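Local coordinates for protein putative adhesin (Bacteroides thetaiotaomicron, PDB 4QDG) that is a putative lipoprotein adhesin of the FimB/Mfa2 fimbrillin family, probably serving as an anchor subunit for pili at the outer membrane and binding magnesium ions, at residues Leu257-Asp262 against Gln270-Arg275; Ser224-Arg229 against Ile250-Tyr255; Glu278-Phe283 against Lys297-Thr302. All blocks are in the same frame, centred on the assembly; numbering follows the deposited sequence.

Contact 1 (Leu257-Asp262 against Gln270-Arg275); sequences LMLKSD and QEFLDR. With MG (magnesium ion), chain D.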
# COMPACT_ATOMS: atom_id res chain seq x y z
N LEU A 257 9.05 -11.90 3.61
CA LEU A 257 8.76 -13.16 2.95
C LEU A 257 9.19 -14.34 3.85
O LEU A 257 8.72 -15.44 3.60
CB LEU A 257 9.41 -13.23 1.54
CG LEU A 257 8.83 -12.28 0.45
CD1 LEU A 257 9.65 -12.36 -0.84
CD2 LEU A 257 7.34 -12.55 0.17
N MSE A 258 10.01 -14.11 4.92
CA MSE A 258 10.33 -15.19 5.87
C MSE A 258 9.07 -15.51 6.70
O MSE A 258 8.92 -16.64 7.15
CB MSE A 258 11.53 -14.89 6.80
CG MSE A 258 12.85 -14.73 6.10
SE MSE A 258 14.15 -13.83 7.31
CE MSE A 258 15.66 -13.56 5.94
N LEU A 259 8.15 -14.52 6.86
CA LEU A 259 6.88 -14.77 7.53
C LEU A 259 5.98 -15.61 6.58
O LEU A 259 5.33 -16.54 7.03
CB LEU A 259 6.19 -13.46 7.94
CG LEU A 259 4.78 -13.62 8.57
CD1 LEU A 259 4.89 -14.24 9.95
CD2 LEU A 259 4.07 -12.28 8.68
N LYS A 260 5.96 -15.26 5.28
CA LYS A 260 5.17 -16.00 4.30
C LYS A 260 5.62 -17.46 4.22
O LYS A 260 4.78 -18.35 4.28
CB LYS A 260 5.25 -15.35 2.93
CG LYS A 260 4.16 -15.83 1.97
CD LYS A 260 4.67 -15.94 0.54
CE LYS A 260 5.42 -17.24 0.29
NZ LYS A 260 5.91 -17.31 -1.10
N SER A 261 6.93 -17.71 4.16
CA SER A 261 7.50 -19.06 4.07
C SER A 261 7.10 -19.93 5.26
O SER A 261 6.90 -21.12 5.09
CB SER A 261 9.01 -18.98 3.94
OG SER A 261 9.32 -18.30 2.73
N ASP A 262 6.94 -19.31 6.43
CA ASP A 262 6.53 -19.96 7.67
C ASP A 262 5.02 -20.23 7.74
O ASP A 262 4.62 -21.35 8.01
CB ASP A 262 6.90 -19.07 8.86
CG ASP A 262 8.19 -19.40 9.56
OD1 ASP A 262 9.23 -19.53 8.86
OD2 ASP A 262 8.20 -19.42 10.82
N GLN A 270 4.10 -12.08 -4.24
CA GLN A 270 3.52 -10.77 -4.58
C GLN A 270 2.12 -10.59 -3.96
O GLN A 270 1.82 -9.52 -3.44
CB GLN A 270 3.48 -10.52 -6.11
CG GLN A 270 3.23 -9.04 -6.43
CD GLN A 270 4.18 -8.11 -5.69
OE1 GLN A 270 5.41 -8.20 -5.83
NE2 GLN A 270 3.65 -7.25 -4.84
N GLU A 271 1.30 -11.65 -3.99
CA GLU A 271 -0.05 -11.67 -3.39
C GLU A 271 0.01 -11.36 -1.90
O GLU A 271 -0.82 -10.60 -1.40
CB GLU A 271 -0.74 -13.02 -3.62
CG GLU A 271 -2.12 -13.12 -2.97
CD GLU A 271 -2.95 -14.33 -3.33
OE1 GLU A 271 -2.44 -15.22 -4.04
OE2 GLU A 271 -4.12 -14.39 -2.90
N PHE A 272 0.96 -11.97 -1.20
CA PHE A 272 1.23 -11.76 0.23
C PHE A 272 1.63 -10.29 0.45
O PHE A 272 1.09 -9.63 1.36
CB PHE A 272 2.35 -12.73 0.70
CG PHE A 272 2.86 -12.51 2.10
CD1 PHE A 272 2.10 -12.89 3.20
CD2 PHE A 272 4.09 -11.88 2.32
CE1 PHE A 272 2.57 -12.66 4.50
CE2 PHE A 272 4.55 -11.66 3.61
CZ PHE A 272 3.79 -12.06 4.70
N LEU A 273 2.55 -9.77 -0.39
CA LEU A 273 2.99 -8.37 -0.26
C LEU A 273 1.87 -7.38 -0.58
O LEU A 273 1.90 -6.26 -0.05
CB LEU A 273 4.20 -8.07 -1.13
CG LEU A 273 5.48 -8.86 -0.81
CD1 LEU A 273 6.47 -8.73 -1.96
CD2 LEU A 273 6.10 -8.40 0.54
N ASP A 274 0.89 -7.79 -1.44
CA ASP A 274 -0.25 -6.92 -1.76
C ASP A 274 -1.39 -7.10 -0.77
O ASP A 274 -1.95 -6.09 -0.36
CB ASP A 274 -0.78 -7.14 -3.18
CG ASP A 274 0.21 -6.91 -4.29
OD1 ASP A 274 0.99 -5.95 -4.19
OD2 ASP A 274 0.15 -7.66 -5.31
N ARG A 275 -1.73 -8.34 -0.37
CA ARG A 275 -2.85 -8.57 0.57
C ARG A 275 -2.61 -7.98 1.96
O ARG A 275 -3.54 -7.52 2.59
CB ARG A 275 -3.17 -10.06 0.72
CG ARG A 275 -3.92 -10.66 -0.43
CD ARG A 275 -4.40 -12.05 -0.06
NE ARG A 275 -5.09 -12.69 -1.17
CZ ARG A 275 -6.39 -12.58 -1.43
NH1 ARG A 275 -7.18 -11.87 -0.62
NH2 ARG A 275 -6.92 -13.19 -2.48
MG MG D . 0.79 -4.62 0.96
O HOH W 1 -0.70 -3.20 0.31

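Contact 2 (Ser224-Arg229 against Ile250-Tyr255); sequences SRLMVR and IPLINY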
# COMPACT_ATOMS: atom_id res chain seq x y z
N SER A 224 4.80 3.19 -0.44
CA SER A 224 4.06 2.80 -1.62
C SER A 224 4.19 1.24 -1.76
O SER A 224 4.52 0.56 -0.78
CB SER A 224 4.59 3.57 -2.84
OG SER A 224 3.91 3.26 -4.04
N ARG A 225 3.91 0.69 -2.95
CA ARG A 225 3.85 -0.76 -3.17
C ARG A 225 5.18 -1.52 -2.94
O ARG A 225 6.26 -1.12 -3.40
CB ARG A 225 3.31 -1.05 -4.58
CG ARG A 225 2.78 -2.45 -4.74
CD ARG A 225 2.31 -2.74 -6.14
NE ARG A 225 1.84 -4.12 -6.28
CZ ARG A 225 1.49 -4.68 -7.43
NH1 ARG A 225 1.59 -3.99 -8.57
NH2 ARG A 225 1.07 -5.93 -7.47
N LEU A 226 5.05 -2.62 -2.20
CA LEU A 226 6.13 -3.57 -1.92
C LEU A 226 6.08 -4.67 -2.99
O LEU A 226 5.07 -5.37 -3.11
CB LEU A 226 5.98 -4.16 -0.53
CG LEU A 226 6.13 -3.18 0.65
CD1 LEU A 226 5.78 -3.88 1.99
CD2 LEU A 226 7.55 -2.55 0.64
N MSE A 227 7.12 -4.75 -3.84
CA MSE A 227 7.20 -5.73 -4.91
C MSE A 227 8.53 -6.45 -4.97
O MSE A 227 9.57 -5.83 -4.80
CB MSE A 227 7.00 -5.06 -6.30
CG MSE A 227 5.63 -4.46 -6.50
SE MSE A 227 5.21 -4.13 -8.37
CE MSE A 227 4.71 -6.02 -8.97
N VAL A 228 8.49 -7.74 -5.31
CA VAL A 228 9.70 -8.51 -5.63
C VAL A 228 10.03 -8.17 -7.10
O VAL A 228 9.19 -8.40 -7.97
CB VAL A 228 9.51 -10.04 -5.43
CG1 VAL A 228 10.72 -10.81 -5.95
CG2 VAL A 228 9.24 -10.40 -3.98
N ARG A 229 11.18 -7.61 -7.36
CA ARG A 229 11.63 -7.32 -8.74
C ARG A 229 13.14 -7.39 -8.78
O ARG A 229 13.77 -7.25 -7.74
CB ARG A 229 11.11 -5.99 -9.29
CG ARG A 229 11.58 -4.78 -8.51
CD ARG A 229 10.44 -3.82 -8.36
NE ARG A 229 10.85 -2.53 -7.79
CZ ARG A 229 10.76 -2.22 -6.51
NH1 ARG A 229 10.36 -3.12 -5.62
NH2 ARG A 229 11.07 -1.01 -6.09
N ILE A 250 18.72 -4.18 6.38
CA ILE A 250 18.26 -5.44 5.81
C ILE A 250 17.48 -5.28 4.52
O ILE A 250 16.82 -4.25 4.32
CB ILE A 250 17.35 -6.14 6.88
CG1 ILE A 250 16.12 -5.26 7.27
CG2 ILE A 250 18.15 -6.59 8.12
CD1 ILE A 250 14.89 -5.97 7.55
N PRO A 251 17.45 -6.34 3.68
CA PRO A 251 16.53 -6.31 2.54
C PRO A 251 15.13 -6.62 3.08
O PRO A 251 14.79 -7.76 3.41
CB PRO A 251 17.11 -7.38 1.59
CG PRO A 251 18.01 -8.24 2.43
CD PRO A 251 18.15 -7.65 3.79
N LEU A 252 14.34 -5.55 3.25
CA LEU A 252 13.01 -5.53 3.82
C LEU A 252 12.05 -6.61 3.25
O LEU A 252 11.37 -7.27 4.03
CB LEU A 252 12.38 -4.12 3.62
CG LEU A 252 10.91 -3.91 4.04
CD1 LEU A 252 10.68 -4.16 5.55
CD2 LEU A 252 10.48 -2.52 3.71
N ILE A 253 12.01 -6.79 1.92
CA ILE A 253 11.08 -7.71 1.26
C ILE A 253 11.42 -9.18 1.60
O ILE A 253 10.52 -9.96 1.96
CB ILE A 253 10.99 -7.43 -0.26
CG1 ILE A 253 10.31 -6.06 -0.45
CG2 ILE A 253 10.23 -8.54 -0.97
CD1 ILE A 253 9.66 -5.82 -1.65
N ASN A 254 12.71 -9.52 1.58
CA ASN A 254 13.21 -10.85 1.96
C ASN A 254 12.84 -11.23 3.38
O ASN A 254 12.47 -12.38 3.62
CB ASN A 254 14.74 -10.89 1.83
CG ASN A 254 15.24 -10.81 0.41
OD1 ASN A 254 14.53 -10.46 -0.54
ND2 ASN A 254 16.52 -11.08 0.25
N TYR A 255 12.91 -10.26 4.31
CA TYR A 255 12.60 -10.46 5.72
C TYR A 255 11.10 -10.68 5.88
O TYR A 255 10.74 -11.63 6.53
CB TYR A 255 13.13 -9.29 6.58
CG TYR A 255 14.55 -9.52 7.05
CD1 TYR A 255 15.61 -9.55 6.14
CD2 TYR A 255 14.82 -9.82 8.38
CE1 TYR A 255 16.91 -9.84 6.56
CE2 TYR A 255 16.11 -10.15 8.80
CZ TYR A 255 17.15 -10.13 7.89
OH TYR A 255 18.44 -10.40 8.31

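Contact 3 (Glu278-Phe283 against Lys297-Thr302); sequences EWSMIF and KINDWT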
# COMPACT_ATOMS: atom_id res chain seq x y z
N GLU A 278 -0.60 -3.92 6.70
CA GLU A 278 -0.27 -3.54 8.07
C GLU A 278 0.79 -4.48 8.54
O GLU A 278 0.53 -5.67 8.66
CB GLU A 278 -1.53 -3.54 8.97
CG GLU A 278 -2.56 -2.46 8.65
CD GLU A 278 -2.18 -1.00 8.86
OE1 GLU A 278 -1.28 -0.73 9.69
OE2 GLU A 278 -2.81 -0.12 8.22
N TRP A 279 2.02 -3.96 8.69
CA TRP A 279 3.19 -4.75 9.06
C TRP A 279 3.79 -4.28 10.36
O TRP A 279 3.79 -3.08 10.65
CB TRP A 279 4.26 -4.62 7.97
CG TRP A 279 3.78 -4.92 6.57
CD1 TRP A 279 3.32 -4.03 5.65
CD2 TRP A 279 3.83 -6.19 5.91
NE1 TRP A 279 3.03 -4.67 4.47
CE2 TRP A 279 3.34 -6.00 4.60
CE3 TRP A 279 4.19 -7.49 6.32
CZ2 TRP A 279 3.24 -7.05 3.67
CZ3 TRP A 279 4.09 -8.54 5.41
CH2 TRP A 279 3.62 -8.31 4.10
N SER A 280 4.37 -5.22 11.12
CA SER A 280 5.06 -4.87 12.36
C SER A 280 6.28 -5.76 12.49
O SER A 280 6.24 -6.94 12.11
CB SER A 280 4.16 -4.92 13.59
OG SER A 280 3.73 -6.22 13.93
N MSE A 281 7.39 -5.16 12.90
CA MSE A 281 8.64 -5.90 13.03
C MSE A 281 9.35 -5.55 14.32
O MSE A 281 9.66 -4.38 14.55
CB MSE A 281 9.57 -5.62 11.85
CG MSE A 281 8.95 -5.89 10.50
SE MSE A 281 10.21 -5.38 9.10
CE MSE A 281 11.39 -6.96 9.17
N ILE A 282 9.61 -6.56 15.14
CA ILE A 282 10.29 -6.36 16.42
C ILE A 282 11.71 -6.90 16.30
O ILE A 282 11.90 -8.08 16.00
CB ILE A 282 9.55 -6.98 17.63
CG1 ILE A 282 8.08 -6.47 17.69
CG2 ILE A 282 10.31 -6.67 18.93
CD1 ILE A 282 7.21 -7.23 18.64
N PHE A 283 12.69 -6.02 16.53
CA PHE A 283 14.10 -6.36 16.55
C PHE A 283 14.56 -6.34 18.02
O PHE A 283 14.25 -5.39 18.75
CB PHE A 283 14.93 -5.40 15.67
CG PHE A 283 14.59 -5.44 14.20
CD1 PHE A 283 13.53 -4.69 13.68
CD2 PHE A 283 15.34 -6.20 13.31
CE1 PHE A 283 13.22 -4.73 12.32
CE2 PHE A 283 15.03 -6.24 11.95
CZ PHE A 283 13.97 -5.50 11.46
N LYS A 297 10.36 -10.67 15.32
CA LYS A 297 8.94 -10.88 15.24
C LYS A 297 8.42 -10.15 14.05
O LYS A 297 8.75 -8.99 13.86
CB LYS A 297 8.22 -10.43 16.52
CG LYS A 297 7.94 -11.57 17.46
CD LYS A 297 7.27 -11.09 18.72
CE LYS A 297 6.26 -12.09 19.21
NZ LYS A 297 6.10 -12.01 20.68
N ILE A 298 7.65 -10.86 13.18
CA ILE A 298 6.99 -10.23 12.04
C ILE A 298 5.51 -10.48 12.24
O ILE A 298 5.13 -11.64 12.40
CB ILE A 298 7.49 -10.67 10.65
CG1 ILE A 298 9.02 -10.58 10.58
CG2 ILE A 298 6.81 -9.82 9.57
CD1 ILE A 298 9.63 -11.01 9.27
N ASN A 299 4.70 -9.41 12.29
CA ASN A 299 3.24 -9.48 12.48
C ASN A 299 2.87 -10.42 13.64
O ASN A 299 1.97 -11.24 13.53
CB ASN A 299 2.52 -9.87 11.17
CG ASN A 299 2.72 -8.84 10.08
OD1 ASN A 299 3.28 -7.78 10.31
ND2 ASN A 299 2.31 -9.13 8.88
N ASP A 300 3.59 -10.25 14.77
CA ASP A 300 3.43 -10.98 16.04
C ASP A 300 3.86 -12.46 15.92
O ASP A 300 3.61 -13.24 16.82
CB ASP A 300 1.98 -10.86 16.58
CG ASP A 300 1.84 -11.03 18.09
OD1 ASP A 300 2.66 -10.45 18.85
OD2 ASP A 300 0.88 -11.73 18.52
N TRP A 301 4.55 -12.84 14.85
CA TRP A 301 4.99 -14.22 14.70
C TRP A 301 6.54 -14.26 14.77
O TRP A 301 7.20 -13.49 14.08
CB TRP A 301 4.42 -14.82 13.41
CG TRP A 301 4.93 -16.19 13.10
CD1 TRP A 301 5.97 -16.51 12.27
CD2 TRP A 301 4.49 -17.41 13.69
NE1 TRP A 301 6.19 -17.87 12.30
CE2 TRP A 301 5.29 -18.45 13.16
CE3 TRP A 301 3.45 -17.74 14.58
CZ2 TRP A 301 5.11 -19.79 13.52
CZ3 TRP A 301 3.28 -19.07 14.95
CH2 TRP A 301 4.08 -20.08 14.40
N THR A 302 7.10 -15.12 15.63
CA THR A 302 8.56 -15.24 15.80
C THR A 302 9.19 -15.97 14.61
O THR A 302 8.81 -17.10 14.28
CB THR A 302 8.91 -15.89 17.14
OG1 THR A 302 8.34 -15.10 18.18
CG2 THR A 302 10.41 -15.96 17.38
O HOH W 2 5.53 -8.23 15.30

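Contact 1 (Leu257-Asp262 against Gln270-Arg275)
Residues 257-262 and 270-275 lie on two short helices that cross at 113°, their axes 10.4 Å apart at closest approach and Lys260 facing Phe272. These are two consecutive helices, 252-263 and 269-275, packed across each other in this Mfa2-family protein, and the packing runs almost wholly through one ring. Phe272 sends its ring at helix 257-262, with CG anti to the backbone N (chi1 172°). Over one face sits the aliphatic part of Lys260: CB stands 3.7 Å from the centroid of the Phe272 ring and only 9° off its normal, a well-centred CH-pi contact, while CG leans on the ring's root, 3.6 Å from CG of Phe272. The lysine chain then bends, so its amine leaves the aromatic surface for Ser269 OG and the carbonyl of Met267. Leu259 comes to the ring's edge in its plane, CD2 lying 4.0 Å from Phe272 CZ. Leu257 and Phe272 run antiparallel alongside each other, Leu257 CD2 lying 4.0 Å from Phe272 CD2, oblique to the ring, and 4.2 Å from Leu273 CG. No hydrogen bond joins the segments. On the helix 270-275 itself, Arg275 NE donates to the anti lone pair of Glu271 OE2, within the guanidinium plane. The backbone at Leu273 serves the metal: its O binds magnesium at 2.2 Å, alongside a water, Asn151 OD1 and Glu276 O.

Contact 2 (Ser224-Arg229 against Ile250-Tyr255)
Ile253 carries most of this contact: it projects from the first turn of helix 252-263 against the extended chain of residues 224-229, and both branches are used. Its CG1 lies anti to the carbonyl carbon (chi1 -68°), which carries CD1 to the backbone of the 224-229 segment, where Ile253 CD1 is 3.2 Å from Met227 O and 4.2 Å from Leu226 CB. The other branch, CG2, meets Val228 CG2 at 3.7 Å. Beside it, Leu252 and Leu226 touch more lightly through their methyls, CD2 to CD2 at 4.2 Å. The interface is thus purely apolar on the helix side, and no hydrogen bond crosses it.

What holds the segment 224-229 in place lies one shell out. Met227 O, approached by the Ile253 methyl, accepts from Arg229 NH1 at 2.9 Å; the carbonyl oxygen lies close to the guanidinium plane, although the N-H...O angle is a bent 132°. The far nitrogen of that guanidinium, NH2, is in a salt bridge with Asp176. Arg225 is fully extended, and its NE forms a salt bridge with Asp274 OD1; the selenomethionine methyl CE of Met227 rests over one face of the Arg225 guanidinium, toward the rim. Gln270 holds the chain with both ends of its amide: NE2 donates to Leu226 O and OE1 accepts from Val228 N. On the helix side, Pro251 occupies the N-cap position, and its O receives Tyr255 N at 3.3 Å.

The loop after strand 213-223 thus packs on the start of helix 252-263, with Leu226 next to Asn151 and with Val228 and Ile253 on Leu273, beside the magnesium site that Asn151 and Leu273 help form in this Mfa2-family fold.

Contact 3 (Glu278-Phe283 against Lys297-Thr302)
Asn299 and Ser280 make the tightly bonded part of this antiparallel pairing, where strand 278-285 continues past strand 295-298 onto Asn299, the second residue of a type I' turn. Asn299 N donates to Ser280 O at 2.9 Å, and the side chain answers in the other direction: Ser280 N reaches Asn299 OD1, also at 2.9 Å, nearly along the C=O axis (173°). An amide side chain thus takes over the acceptor role of a strand carbonyl. Asn299 CG stands anti to its carbonyl carbon (chi1 -63°), and Asn299 ND2 approaches the Trp279 indole obliquely, 3.6 Å from Trp279 CE3, the amide and ring planes 35° apart. The indole NE1 is spent on Asn151, a magnesium ligand.

Farther along, Ile282 and Lys297 form a hydrogen-bonded pair, Ile282 N to Lys297 O at 2.9 Å and Lys297 N to Ile282 O at 3.1 Å. Their side chains lie alongside, pointing the same way, with CB to CB 3.9 Å. On the buried face, Met281 and Ile298 form the non-hydrogen-bonded pair and meet only loosely, Met281 CE to Ile298 CD1 at 4.4 Å.

The outer side is wetter. Ser280 OG and Asp300 N are bridged by a water, which accepts from Asp300 N, and exposed Asp300 turns away at the turn from Ile298 to Trp301. The chemistry implies that the strand's pairing is carried past its last regular bridge by a side-chain amide, while solvent links the serine hydroxyl to the turn.

The three contacts follow one another in series in the C-terminal part of the chain: contact 2, then 1, then 3. Helix 252-263 is common to contacts 1 and 2, whose centres lie about 10 Å apart; the Arg225-Asp274 salt bridge ties the two contacts. Helix 269-275 runs on into strand 278-285, so contact 1 leads to contact 3 (centres about 13 Å apart), where Phe272 meets Trp279 and Asp262 OD2 accepts a hydrogen bond from Trp301 NE1. Contacts 2 and 3, centres about 15 Å apart, touch through Leu252 and Met281. Together they pack the two helices against the strands, and each brings a residue to or near one magnesium: Leu273 as ligand, Leu226 and Trp279 beside it.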